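PDB 3UPV: heat shock protein STI1, which serves as a co-chaperone adaptor in complexes with Hsp70 and Hsp90, here through its TPR2B domain, which holds the C-terminal tail of Hsp70. Local coordinates for residues T28-I31 and E36-R39; K63-D68 and V72-R77; A81-K86 and D115-K120. One frame throughout, in Å; residues are numbered along the deposited sequence.

Interaction 1: T28-I31 and E36-R39; sequences TEMI and EDAR
M30 reaches from helix 20-33 to the N-cap of helix 38-50, where its terminal methyl CE lies 3.3 Å from D37 OD1 and 3.9 Å from R39 CB. With CG anti to the backbone N (chi1 -170°) and the chain extended beyond it, the side chain spans the gap between the helices and delivers CE to the D37 carboxylate and R39. Methionine suits this place because it is long, unbranched and apolar, and its slightly polarised methyl tolerates a carboxylate oxygen as neighbour. CE approaches the R39 guanidinium obliquely.

D37 and R39 are in turn fixed by each other. R39 grips the carboxylate side-on in a salt bridge: NH2 donates to D37 OD1 at 2.8 Å and NE to D37 OD2 at 3.1 Å, both nearly in the guanidinium plane and both on syn lone pairs. A second donor to D37 OD2, the backbone N of R39, comes from above the carboxylate plane at 3.0 Å; this is the capping bond of D37, the N-cap residue of helix 38-50. Aspartate is short enough to turn back onto that amide while still holding the arginine. Without the carboxylate, as with an alanine here, the R39 amide would probably lose its cap and the guanidinium its mate, free to swing away from M30 CE.

R39 also packs on an acidic side chain of the bound Hsp70 peptide, so D37 probably helps to position a residue facing the ligand. M30 and R39 both touch R8 of helix 2-16, and the contact thus sits where helices 2-16, 20-33 and 38-50 come together, at the passage from TPR 7 to TPR 8.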
ATOM      1  N   THR A  28       5.392  -8.972  -8.573  1.00  8.61           N
ATOM      2  CA  THR A  28       6.717  -9.465  -8.359  1.00  8.34           C
ATOM      3  C   THR A  28       7.547  -9.274  -9.625  1.00  8.88           C
ATOM      4  O   THR A  28       8.724  -8.865  -9.533  1.00  9.67           O
ATOM      5  CB  THR A  28       6.645 -10.962  -7.924  1.00  9.23           C
ATOM      6  OG1 THR A  28       5.926 -11.069  -6.670  1.00 10.73           O
ATOM      7  CG2 THR A  28       8.073 -11.535  -7.712  1.00 10.62           C
ATOM      8  N   GLU A  29       6.935  -9.483 -10.790  1.00  9.81           N
ATOM      9  CA  GLU A  29       7.645  -9.235 -12.010  1.00  9.65           C
ATOM     10  C   GLU A  29       7.933  -7.749 -12.189  1.00 10.80           C
ATOM     11  O   GLU A  29       9.056  -7.421 -12.609  1.00 11.07           O
ATOM     12  CB  GLU A  29       6.887  -9.802 -13.227  1.00  9.98           C
ATOM     13  CG  GLU A  29       7.612  -9.450 -14.542  1.00 10.89           C
ATOM     14  CD  GLU A  29       6.995 -10.015 -15.847  1.00 19.06           C
ATOM     15  OE1 GLU A  29       5.858 -10.502 -15.873  1.00 22.38           O
ATOM     16  OE2 GLU A  29       7.763  -9.922 -16.946  1.00 20.64           O
ATOM     17  N   MET A  30       6.939  -6.859 -11.925  1.00 11.38           N
ATOM     18  CA  MET A  30       7.170  -5.404 -11.957  1.00 10.89           C
ATOM     19  C   MET A  30       8.394  -5.020 -11.076  1.00 10.55           C
ATOM     20  O   MET A  30       9.238  -4.205 -11.448  1.00  9.78           O
ATOM     21  CB  MET A  30       5.947  -4.656 -11.474  1.00  8.71           C
ATOM     22  CG  MET A  30       6.036  -3.099 -11.721  1.00  9.72           C
ATOM     23  SD  MET A  30       4.557  -2.381 -11.076  1.00 10.80           S
ATOM     24  CE  MET A  30       5.142  -0.657 -11.155  1.00  6.86           C
ATOM     25  N   ILE A  31       8.444  -5.619  -9.900  1.00 10.16           N
ATOM     26  CA  ILE A  31       9.493  -5.368  -8.913  1.00 10.12           C
ATOM     27  C   ILE A  31      10.839  -5.878  -9.472  1.00 10.80           C
ATOM     28  O   ILE A  31      11.831  -5.141  -9.384  1.00 11.99           O
ATOM     29  CB  ILE A  31       9.249  -6.043  -7.530  1.00 10.63           C
ATOM     30  CG1 ILE A  31       8.154  -5.261  -6.784  1.00 10.75           C
ATOM     31  CG2 ILE A  31      10.596  -6.037  -6.734  1.00  8.91           C
ATOM     32  CD1 ILE A  31       7.616  -5.947  -5.581  1.00  7.53           C
ATOM     33  N   GLU A  36      13.370  -0.039  -8.363  1.00  8.56           N
ATOM     34  CA  GLU A  36      13.322   1.246  -7.701  1.00 10.59           C
ATOM     35  C   GLU A  36      11.969   1.927  -7.746  1.00 10.89           C
ATOM     36  O   GLU A  36      11.767   3.021  -7.166  1.00 10.32           O
ATOM     37  CB  GLU A  36      14.367   2.158  -8.356  1.00  9.90           C
ATOM     38  CG  GLU A  36      15.831   1.675  -8.061  1.00 11.74           C
ATOM     39  CD  GLU A  36      16.070   1.555  -6.564  1.00 12.42           C
ATOM     40  OE1 GLU A  36      16.258   0.429  -6.064  1.00 14.23           O
ATOM     41  OE2 GLU A  36      16.067   2.578  -5.846  1.00 17.51           O
ATOM     42  N   ASP A  37      11.022   1.272  -8.421  1.00 11.50           N
ATOM     43  CA  ASP A  37       9.705   1.804  -8.622  1.00 10.70           C
ATOM     44  C   ASP A  37       8.913   1.408  -7.404  1.00  9.50           C
ATOM     45  O   ASP A  37       8.525   0.226  -7.251  1.00  9.54           O
ATOM     46  CB  ASP A  37       9.122   1.276  -9.939  1.00 11.48           C
ATOM     47  CG  ASP A  37       7.768   1.894 -10.293  1.00 13.83           C
ATOM     48  OD1 ASP A  37       7.379   1.799 -11.481  1.00 20.45           O
ATOM     49  OD2 ASP A  37       7.098   2.487  -9.409  1.00 15.09           O
ATOM     50  N   ALA A  38       8.664   2.371  -6.512  1.00  9.57           N
ATOM     51  CA  ALA A  38       7.823   2.121  -5.304  1.00  8.98           C
ATOM     52  C   ALA A  38       6.433   1.496  -5.599  1.00  9.63           C
ATOM     53  O   ALA A  38       5.877   0.821  -4.751  1.00 11.24           O
ATOM     54  CB  ALA A  38       7.609   3.436  -4.501  1.00 11.51           C
ATOM     55  N   ARG A  39       5.849   1.772  -6.760  1.00  8.97           N
ATOM     56  CA  ARG A  39       4.494   1.306  -7.040  1.00  9.48           C
ATOM     57  C   ARG A  39       4.443  -0.213  -7.009  1.00  9.85           C
ATOM     58  O   ARG A  39       3.411  -0.784  -6.632  1.00 10.85           O
ATOM     59  CB  ARG A  39       3.982   1.779  -8.397  1.00  9.97           C
ATOM     60  CG  ARG A  39       3.886   3.294  -8.496  1.00 10.21           C
ATOM     61  CD  ARG A  39       3.472   3.756  -9.886  1.00 12.52           C
ATOM     62  NE  ARG A  39       4.492   3.341 -10.857  1.00 14.26           N
ATOM     63  CZ  ARG A  39       4.362   3.442 -12.178  1.00 15.20           C
ATOM     64  NH1 ARG A  39       3.247   3.986 -12.710  1.00 17.45           N
ATOM     65  NH2 ARG A  39       5.366   3.052 -12.971  1.00 14.06           N
TER

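Interaction 2: K63-D68 and V72-R77; sequences KAIEKD and VRAYIR
A64 and I65 carry the first helix's share of this contact, meeting A74 and Y75 where the second helix of TPR 8 is joined by a short loop to the first helix of TPR 9. The pair forms the antiparallel helix hairpin that stacks one tetratricopeptide repeat on the next. The segment axes run at 157° to each other and approach to 8.9 Å, a spacing that small residues at the crossing make possible.

A64 comes first. Its methyl points at the opposite helix and meets A74 CB at 3.8 Å, at the place where the two backbones are nearest. Alanine suits both positions, since a single methyl from each side fits the close approach of the helices.

I65 follows and buries more of its surface than any other residue of the contact. Its CG1 stands beside the backbone N (chi1 -72°), which carries that branch across to A74 CB at 4.0 Å and over one face of the Y75 ring. The CH-pi contact places CG1 4.1 Å from the ring centroid and 13° off the normal. A beta-branched isoleucine can serve both neighbours at once, and its CG2 lies near the outer part of the ring, close to CE1 and OH.

Farther along, D68 turns to another partner: its OD2 accepts from the backbone N of N70 in the turn. On the second helix, R73 and R77 bind the Hsp70 peptide, so the hairpin also presents ligand-holding residues.

Y75 is tied at its far end by a hydrogen bond from OH to P69 O, and on the side of the ring nearer CB it receives I65 CD1, which lies 3.7 Å from Y75 CD1.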
ATOM      1  N   LYS A  63       9.161  -1.185   2.108  1.00  8.95           N
ATOM      2  CA  LYS A  63      10.071  -1.052   0.957  1.00  9.50           C
ATOM      3  C   LYS A  63       9.595   0.090   0.006  1.00 10.85           C
ATOM      4  O   LYS A  63      10.420   0.838  -0.505  1.00 12.09           O
ATOM      5  CB  LYS A  63      10.195  -2.409   0.246  1.00 10.37           C
ATOM      6  CG  LYS A  63      11.429  -2.603  -0.679  1.00 16.09           C
ATOM      7  CD  LYS A  63      12.745  -2.838   0.108  1.00 24.05           C
ATOM      8  CE  LYS A  63      12.969  -4.308   0.523  1.00 25.90           C
ATOM      9  NZ  LYS A  63      14.381  -4.670   1.048  1.00 27.24           N
ATOM     10  N   ALA A  64       8.288   0.190  -0.246  1.00 11.33           N
ATOM     11  CA  ALA A  64       7.747   1.272  -1.049  1.00 10.08           C
ATOM     12  C   ALA A  64       8.099   2.625  -0.450  1.00 11.27           C
ATOM     13  O   ALA A  64       8.447   3.560  -1.180  1.00  9.82           O
ATOM     14  CB  ALA A  64       6.209   1.161  -1.170  1.00  9.93           C
ATOM     15  N   ILE A  65       7.986   2.704   0.875  1.00 10.73           N
ATOM     16  CA  ILE A  65       8.336   3.912   1.639  1.00 11.50           C
ATOM     17  C   ILE A  65       9.813   4.263   1.439  1.00 14.22           C
ATOM     18  O   ILE A  65      10.156   5.445   1.193  1.00 14.62           O
ATOM     19  CB  ILE A  65       7.909   3.804   3.143  1.00 11.26           C
ATOM     20  CG1 ILE A  65       6.351   3.908   3.211  1.00 10.78           C
ATOM     21  CG2 ILE A  65       8.660   4.920   4.022  1.00 10.86           C
ATOM     22  CD1 ILE A  65       5.693   3.451   4.528  1.00 12.19           C
ATOM     23  N   GLU A  66      10.675   3.245   1.422  1.00 12.98           N
ATOM     24  CA  GLU A  66      12.100   3.530   1.142  1.00 14.74           C
ATOM     25  C   GLU A  66      12.337   4.052  -0.275  1.00 14.08           C
ATOM     26  O   GLU A  66      13.201   4.893  -0.487  1.00 14.51           O
ATOM     27  CB  GLU A  66      12.985   2.314   1.329  1.00 13.92           C
ATOM     28  CG  GLU A  66      12.957   1.550   2.652  1.00 17.10           C
ATOM     29  CD  GLU A  66      13.868   0.310   2.588  1.00 19.51           C
ATOM     30  OE1 GLU A  66      14.684   0.231   1.641  1.00 18.80           O
ATOM     31  OE2 GLU A  66      13.791  -0.594   3.462  1.00 21.67           O
ATOM     32  N   LYS A  67      11.598   3.530  -1.245  1.00 13.28           N
ATOM     33  CA  LYS A  67      11.837   3.888  -2.640  1.00 14.14           C
ATOM     34  C   LYS A  67      11.262   5.273  -2.969  1.00 15.84           C
ATOM     35  O   LYS A  67      11.864   6.014  -3.727  1.00 15.07           O
ATOM     36  CB  LYS A  67      11.230   2.809  -3.594  1.00 13.94           C
ATOM     37  CG  LYS A  67      11.827   1.423  -3.510  1.00 15.08           C
ATOM     38  CD  LYS A  67      13.300   1.385  -3.616  1.00 16.12           C
ATOM     39  CE  LYS A  67      13.757  -0.032  -3.379  1.00 11.59           C
ATOM     40  NZ  LYS A  67      15.233  -0.151  -3.388  1.00 14.28           N
ATOM     41  N   ASP A  68      10.081   5.600  -2.438  1.00 17.32           N
ATOM     42  CA  ASP A  68       9.431   6.922  -2.674  1.00 17.23           C
ATOM     43  C   ASP A  68       8.802   7.455  -1.392  1.00 17.35           C
ATOM     44  O   ASP A  68       7.668   7.104  -1.049  1.00 18.08           O
ATOM     45  CB  ASP A  68       8.367   6.850  -3.782  1.00 18.32           C
ATOM     46  CG  ASP A  68       7.770   8.241  -4.117  1.00 18.26           C
ATOM     47  OD1 ASP A  68       6.817   8.278  -4.931  1.00 22.90           O
ATOM     48  OD2 ASP A  68       8.238   9.280  -3.567  1.00 18.12           O
ATOM     49  N   VAL A  72       2.153   8.606  -0.739  1.00 13.15           N
ATOM     50  CA  VAL A  72       1.230   8.611   0.396  1.00 12.71           C
ATOM     51  C   VAL A  72       0.489   7.243   0.558  1.00 12.03           C
ATOM     52  O   VAL A  72       0.181   6.790   1.671  1.00 12.78           O
ATOM     53  CB  VAL A  72       0.167   9.761   0.159  1.00 11.57           C
ATOM     54  CG1 VAL A  72      -0.937   9.735   1.204  1.00 12.02           C
ATOM     55  CG2 VAL A  72       0.811  11.159   0.014  1.00 12.09           C
ATOM     56  N   ARG A  73       0.147   6.620  -0.578  1.00 11.74           N
ATOM     57  CA  ARG A  73      -0.659   5.378  -0.564  1.00 10.78           C
ATOM     58  C   ARG A  73       0.027   4.301   0.223  1.00 10.29           C
ATOM     59  O   ARG A  73      -0.612   3.511   0.904  1.00  9.60           O
ATOM     60  CB  ARG A  73      -0.893   4.880  -1.973  1.00 10.84           C
ATOM     61  CG  ARG A  73      -1.825   3.660  -1.961  1.00 16.25           C
ATOM     62  CD  ARG A  73      -3.106   4.068  -2.728  1.00 24.26           C
ATOM     63  NE  ARG A  73      -2.929   4.036  -4.163  1.00 28.47           N
ATOM     64  CZ  ARG A  73      -3.772   4.573  -5.071  1.00 29.52           C
ATOM     65  NH1 ARG A  73      -4.850   5.242  -4.700  1.00 28.82           N
ATOM     66  NH2 ARG A  73      -3.522   4.448  -6.374  1.00 28.28           N
ATOM     67  N   ALA A  74       1.355   4.253   0.126  1.00  9.66           N
ATOM     68  CA  ALA A  74       2.128   3.218   0.847  1.00  8.91           C
ATOM     69  C   ALA A  74       1.939   3.366   2.358  1.00  8.64           C
ATOM     70  O   ALA A  74       1.836   2.388   3.080  1.00  9.37           O
ATOM     71  CB  ALA A  74       3.530   3.312   0.482  1.00 10.64           C
ATOM     72  N   TYR A  75       1.901   4.604   2.818  1.00  7.45           N
ATOM     73  CA  TYR A  75       1.691   4.842   4.247  1.00  7.21           C
ATOM     74  C   TYR A  75       0.288   4.426   4.677  1.00  7.80           C
ATOM     75  O   TYR A  75       0.137   3.710   5.744  1.00  6.54           O
ATOM     76  CB  TYR A  75       1.916   6.290   4.625  1.00  7.58           C
ATOM     77  CG  TYR A  75       3.285   6.882   4.358  1.00  9.54           C
ATOM     78  CD1 TYR A  75       4.320   6.807   5.306  1.00 14.29           C
ATOM     79  CD2 TYR A  75       3.552   7.551   3.162  1.00 11.08           C
ATOM     80  CE1 TYR A  75       5.579   7.389   5.034  1.00 16.69           C
ATOM     81  CE2 TYR A  75       4.812   8.062   2.882  1.00 13.57           C
ATOM     82  CZ  TYR A  75       5.798   8.029   3.816  1.00 15.49           C
ATOM     83  OH  TYR A  75       7.000   8.659   3.497  1.00 17.12           O
ATOM     84  N   ILE A  76      -0.717   4.779   3.858  1.00  7.94           N
ATOM     85  CA  ILE A  76      -2.062   4.439   4.214  1.00  8.08           C
ATOM     86  C   ILE A  76      -2.245   2.910   4.193  1.00  6.66           C
ATOM     87  O   ILE A  76      -2.776   2.265   5.141  1.00  6.72           O
ATOM     88  CB  ILE A  76      -3.086   5.107   3.326  1.00  7.10           C
ATOM     89  CG1 ILE A  76      -2.995   6.611   3.525  1.00  7.52           C
ATOM     90  CG2 ILE A  76      -4.494   4.534   3.678  1.00  9.67           C
ATOM     91  CD1 ILE A  76      -3.770   7.402   2.514  1.00 10.14           C
ATOM     92  N   ARG A  77      -1.682   2.290   3.152  1.00  6.04           N
ATOM     93  CA  ARG A  77      -1.717   0.825   3.079  1.00  6.40           C
ATOM     94  C   ARG A  77      -1.079   0.128   4.269  1.00  7.09           C
ATOM     95  O   ARG A  77      -1.589  -0.887   4.816  1.00  9.09           O
ATOM     96  CB  ARG A  77      -1.024   0.419   1.796  1.00  8.16           C
ATOM     97  CG  ARG A  77      -1.516  -0.867   1.400  1.00 10.75           C
ATOM     98  CD  ARG A  77      -0.947  -1.411   0.075  1.00 10.66           C
ATOM     99  NE  ARG A  77      -1.157  -0.571  -1.118  1.00  9.23           N
ATOM    100  CZ  ARG A  77      -2.330  -0.480  -1.746  1.00  9.81           C
ATOM    101  NH1 ARG A  77      -2.486   0.269  -2.862  1.00  9.42           N
ATOM    102  NH2 ARG A  77      -3.354  -1.167  -1.256  1.00 13.61           N
TER

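Interaction 3: A81-K86 and D115-K120; sequences AQIAVK and DQLYYK
I83 projects from helix 72-84 toward L117 and K120 of helix 111-124, joining the first helix of TPR 9 to the helix that follows the last repeat. This closing helix packs along the end of the superhelical TPR array, and I83 meets it near the C-terminal end of its own helix.

From CB, which points at the opposite helix, the side chain of I83 divides. CG2 is the branch anti to the backbone N, and it lies 4.0 Å from K120 NZ and 4.1 Å from K120 CE. The other branch runs through CG1, which stands beside the backbone N (chi1 -73°) and carries CD1 toward L117. CD1 lies 4.3 Å from L117 CB and also touches K120 CE. Isoleucine suits the position because one arm meets K120 while the longer one reaches both L117 and K120, about one turn apart.

K120 crosses I83 obliquely. The lysine leaves its helix extended and then bends at its third and fourth torsions, so that its methylene CE touches both arms of the isoleucine. L117 is buried and also packs on T80 of helix 72-84.

Just beyond I83, a Schellman motif ends the helix, with K86 at positive phi and its N bonded to I83 O. Across the interface, the last atom of the longer arm, I83 CD1, rests 3.7 Å from the backbone oxygen L117 O.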
ATOM      1  N   ALA A  81      -2.755  -2.427   7.126  1.00  6.68           N
ATOM      2  CA  ALA A  81      -2.215  -3.736   7.468  1.00  8.04           C
ATOM      3  C   ALA A  81      -1.835  -3.802   8.921  1.00  8.02           C
ATOM      4  O   ALA A  81      -2.055  -4.844   9.605  1.00  8.39           O
ATOM      5  CB  ALA A  81      -1.041  -4.127   6.564  1.00  7.78           C
ATOM      6  N   GLN A  82      -1.302  -2.718   9.444  1.00  8.02           N
ATOM      7  CA  GLN A  82      -0.938  -2.722  10.892  1.00  7.63           C
ATOM      8  C   GLN A  82      -2.207  -2.858  11.780  1.00  7.96           C
ATOM      9  O   GLN A  82      -2.238  -3.628  12.765  1.00  9.65           O
ATOM     10  CB  GLN A  82      -0.117  -1.490  11.291  1.00  6.91           C
ATOM     11  CG  GLN A  82       1.322  -1.582  10.724  1.00  8.35           C
ATOM     12  CD  GLN A  82       2.160  -0.322  10.954  1.00  8.46           C
ATOM     13  OE1 GLN A  82       3.288  -0.397  11.416  1.00 10.55           O
ATOM     14  NE2 GLN A  82       1.584   0.815  10.745  1.00  6.79           N
ATOM     15  N   ILE A  83      -3.302  -2.211  11.387  1.00  7.34           N
ATOM     16  CA  ILE A  83      -4.506  -2.400  12.116  1.00  7.98           C
ATOM     17  C   ILE A  83      -4.941  -3.883  12.037  1.00  8.97           C
ATOM     18  O   ILE A  83      -5.407  -4.455  13.023  1.00 10.24           O
ATOM     19  CB  ILE A  83      -5.573  -1.481  11.550  1.00  4.99           C
ATOM     20  CG1 ILE A  83      -5.241  -0.039  11.994  1.00  7.12           C
ATOM     21  CG2 ILE A  83      -7.032  -1.802  11.989  1.00 10.64           C
ATOM     22  CD1 ILE A  83      -6.031   0.979  11.308  1.00 11.78           C
ATOM     23  N   ALA A  84      -4.746  -4.506  10.869  1.00  8.13           N
ATOM     24  CA  ALA A  84      -5.204  -5.865  10.719  1.00  8.29           C
ATOM     25  C   ALA A  84      -4.506  -6.812  11.644  1.00 10.65           C
ATOM     26  O   ALA A  84      -5.122  -7.809  12.067  1.00 11.06           O
ATOM     27  CB  ALA A  84      -5.092  -6.324   9.272  1.00  8.28           C
ATOM     28  N   VAL A  85      -3.244  -6.519  11.925  1.00  9.29           N
ATOM     29  CA  VAL A  85      -2.426  -7.340  12.834  1.00  9.21           C
ATOM     30  C   VAL A  85      -2.341  -6.777  14.260  1.00  9.47           C
ATOM     31  O   VAL A  85      -1.554  -7.240  15.095  1.00 10.32           O
ATOM     32  CB  VAL A  85      -0.996  -7.626  12.269  1.00  9.86           C
ATOM     33  CG1 VAL A  85      -1.051  -8.497  11.023  1.00  8.29           C
ATOM     34  CG2 VAL A  85      -0.248  -6.336  12.029  1.00  8.49           C
ATOM     35  N   LYS A  86      -3.239  -5.850  14.582  1.00 11.49           N
ATOM     36  CA  LYS A  86      -3.385  -5.284  15.976  1.00 11.56           C
ATOM     37  C   LYS A  86      -2.133  -4.561  16.463  1.00 11.73           C
ATOM     38  O   LYS A  86      -1.865  -4.424  17.671  1.00 12.76           O
ATOM     39  CB  LYS A  86      -3.673  -6.396  16.967  1.00 13.59           C
ATOM     40  CG  LYS A  86      -4.869  -7.193  16.627  1.00 14.58           C
ATOM     41  CD  LYS A  86      -5.152  -8.076  17.826  1.00 17.85           C
ATOM     42  CE  LYS A  86      -6.091  -9.133  17.473  1.00 21.76           C
ATOM     43  NZ  LYS A  86      -7.308  -8.462  16.944  1.00 19.14           N
ATOM     44  N   ASP A 115      -8.248   9.818   8.512  1.00  8.61           N
ATOM     45  CA  ASP A 115      -8.931  10.140   9.786  1.00 11.32           C
ATOM     46  C   ASP A 115      -9.803   8.947  10.269  1.00 10.75           C
ATOM     47  O   ASP A 115      -9.866   8.626  11.460  1.00 11.40           O
ATOM     48  CB  ASP A 115      -9.813  11.403   9.670  1.00 12.00           C
ATOM     49  CG  ASP A 115      -8.995  12.724   9.662  1.00 15.52           C
ATOM     50  OD1 ASP A 115      -7.783  12.708  10.042  1.00 18.92           O
ATOM     51  OD2 ASP A 115      -9.566  13.772   9.260  1.00 19.43           O
ATOM     52  N   GLN A 116     -10.408   8.220   9.372  1.00 10.26           N
ATOM     53  CA  GLN A 116     -11.219   7.103   9.841  1.00 10.03           C
ATOM     54  C   GLN A 116     -10.370   5.889  10.259  1.00 10.12           C
ATOM     55  O   GLN A 116     -10.763   5.154  11.180  1.00  8.98           O
ATOM     56  CB  GLN A 116     -12.351   6.735   8.881  1.00 11.73           C
ATOM     57  CG  GLN A 116     -11.912   6.207   7.508  1.00 11.47           C
ATOM     58  CD  GLN A 116     -11.807   4.715   7.453  1.00 16.32           C
ATOM     59  OE1 GLN A 116     -12.459   4.012   8.189  1.00 13.07           O
ATOM     60  NE2 GLN A 116     -10.977   4.212   6.545  1.00 18.85           N
ATOM     61  N   LEU A 117      -9.220   5.724   9.597  1.00  8.52           N
ATOM     62  CA  LEU A 117      -8.240   4.709  10.044  1.00  9.31           C
ATOM     63  C   LEU A 117      -7.730   5.078  11.408  1.00  8.43           C
ATOM     64  O   LEU A 117      -7.638   4.202  12.272  1.00 10.18           O
ATOM     65  CB  LEU A 117      -7.067   4.537   9.054  1.00  7.25           C
ATOM     66  CG  LEU A 117      -7.547   3.958   7.732  1.00  9.96           C
ATOM     67  CD1 LEU A 117      -6.448   4.008   6.718  1.00  9.04           C
ATOM     68  CD2 LEU A 117      -8.230   2.529   7.829  1.00  8.37           C
ATOM     69  N   TYR A 118      -7.456   6.362  11.623  1.00  7.41           N
ATOM     70  CA  TYR A 118      -6.936   6.811  12.894  1.00  9.78           C
ATOM     71  C   TYR A 118      -7.927   6.533  14.024  1.00 11.27           C
ATOM     72  O   TYR A 118      -7.512   6.042  15.119  1.00 12.22           O
ATOM     73  CB  TYR A 118      -6.678   8.307  12.889  1.00  9.23           C
ATOM     74  CG  TYR A 118      -5.793   8.701  14.070  1.00 11.03           C
ATOM     75  CD1 TYR A 118      -4.412   8.730  13.941  1.00 12.12           C
ATOM     76  CD2 TYR A 118      -6.371   9.007  15.334  1.00 12.59           C
ATOM     77  CE1 TYR A 118      -3.609   9.088  15.014  1.00 14.34           C
ATOM     78  CE2 TYR A 118      -5.610   9.397  16.364  1.00 13.45           C
ATOM     79  CZ  TYR A 118      -4.211   9.415  16.209  1.00 13.50           C
ATOM     80  OH  TYR A 118      -3.402   9.743  17.266  1.00 21.42           O
ATOM     81  N   TYR A 119      -9.186   6.843  13.751  1.00 11.85           N
ATOM     82  CA  TYR A 119     -10.259   6.669  14.731  1.00 13.95           C
ATOM     83  C   TYR A 119     -10.371   5.176  15.080  1.00 13.46           C
ATOM     84  O   TYR A 119     -10.548   4.829  16.237  1.00 12.89           O
ATOM     85  CB  TYR A 119     -11.601   7.150  14.199  1.00 14.79           C
ATOM     86  CG  TYR A 119     -12.631   7.038  15.286  1.00 15.94           C
ATOM     87  CD1 TYR A 119     -12.507   7.819  16.463  1.00 17.51           C
ATOM     88  CD2 TYR A 119     -13.680   6.111  15.204  1.00 17.05           C
ATOM     89  CE1 TYR A 119     -13.441   7.686  17.533  1.00 18.72           C
ATOM     90  CE2 TYR A 119     -14.604   5.967  16.253  1.00 16.84           C
ATOM     91  CZ  TYR A 119     -14.477   6.751  17.400  1.00 20.64           C
ATOM     92  OH  TYR A 119     -15.373   6.620  18.426  1.00 22.64           O
ATOM     93  N   LYS A 120     -10.256   4.326  14.074  1.00 14.88           N
ATOM     94  CA  LYS A 120     -10.486   2.893  14.188  1.00 14.66           C
ATOM     95  C   LYS A 120      -9.290   2.334  15.003  1.00 15.44           C
ATOM     96  O   LYS A 120      -9.464   1.637  16.028  1.00 15.29           O
ATOM     97  CB  LYS A 120     -10.642   2.282  12.770  1.00 14.51           C
ATOM     98  CG  LYS A 120     -10.658   0.732  12.665  1.00 18.85           C
ATOM     99  CD  LYS A 120     -10.971   0.200  11.225  1.00 19.11           C
ATOM    100  CE  LYS A 120      -9.872   0.410  10.109  1.00 22.01           C
ATOM    101  NZ  LYS A 120      -9.541  -0.779   9.102  1.00 21.18           N
TER

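Overall arrangement
The three contacts follow one another along the chain, each closing before the next opens. Interactions 1 and 2 have centres about 12 Å apart and touch directly: A38 packs against A64, K67 and D68, and E36 OE1 meets K67 NZ in a salt bridge at 2.9 Å. Interactions 2 and 3 share helix 72-84, have centres about 16 Å apart, and join through I76 CG2 and L117 CD1 at 3.7 Å. Interactions 1 and 3 have centres about 25 Å apart, on opposite sides of the chain's centre. The first two join consecutive helices, whereas interaction 3 skips helix 88-106; together they probably help to place the helices whose arginines meet the Hsp70 peptide.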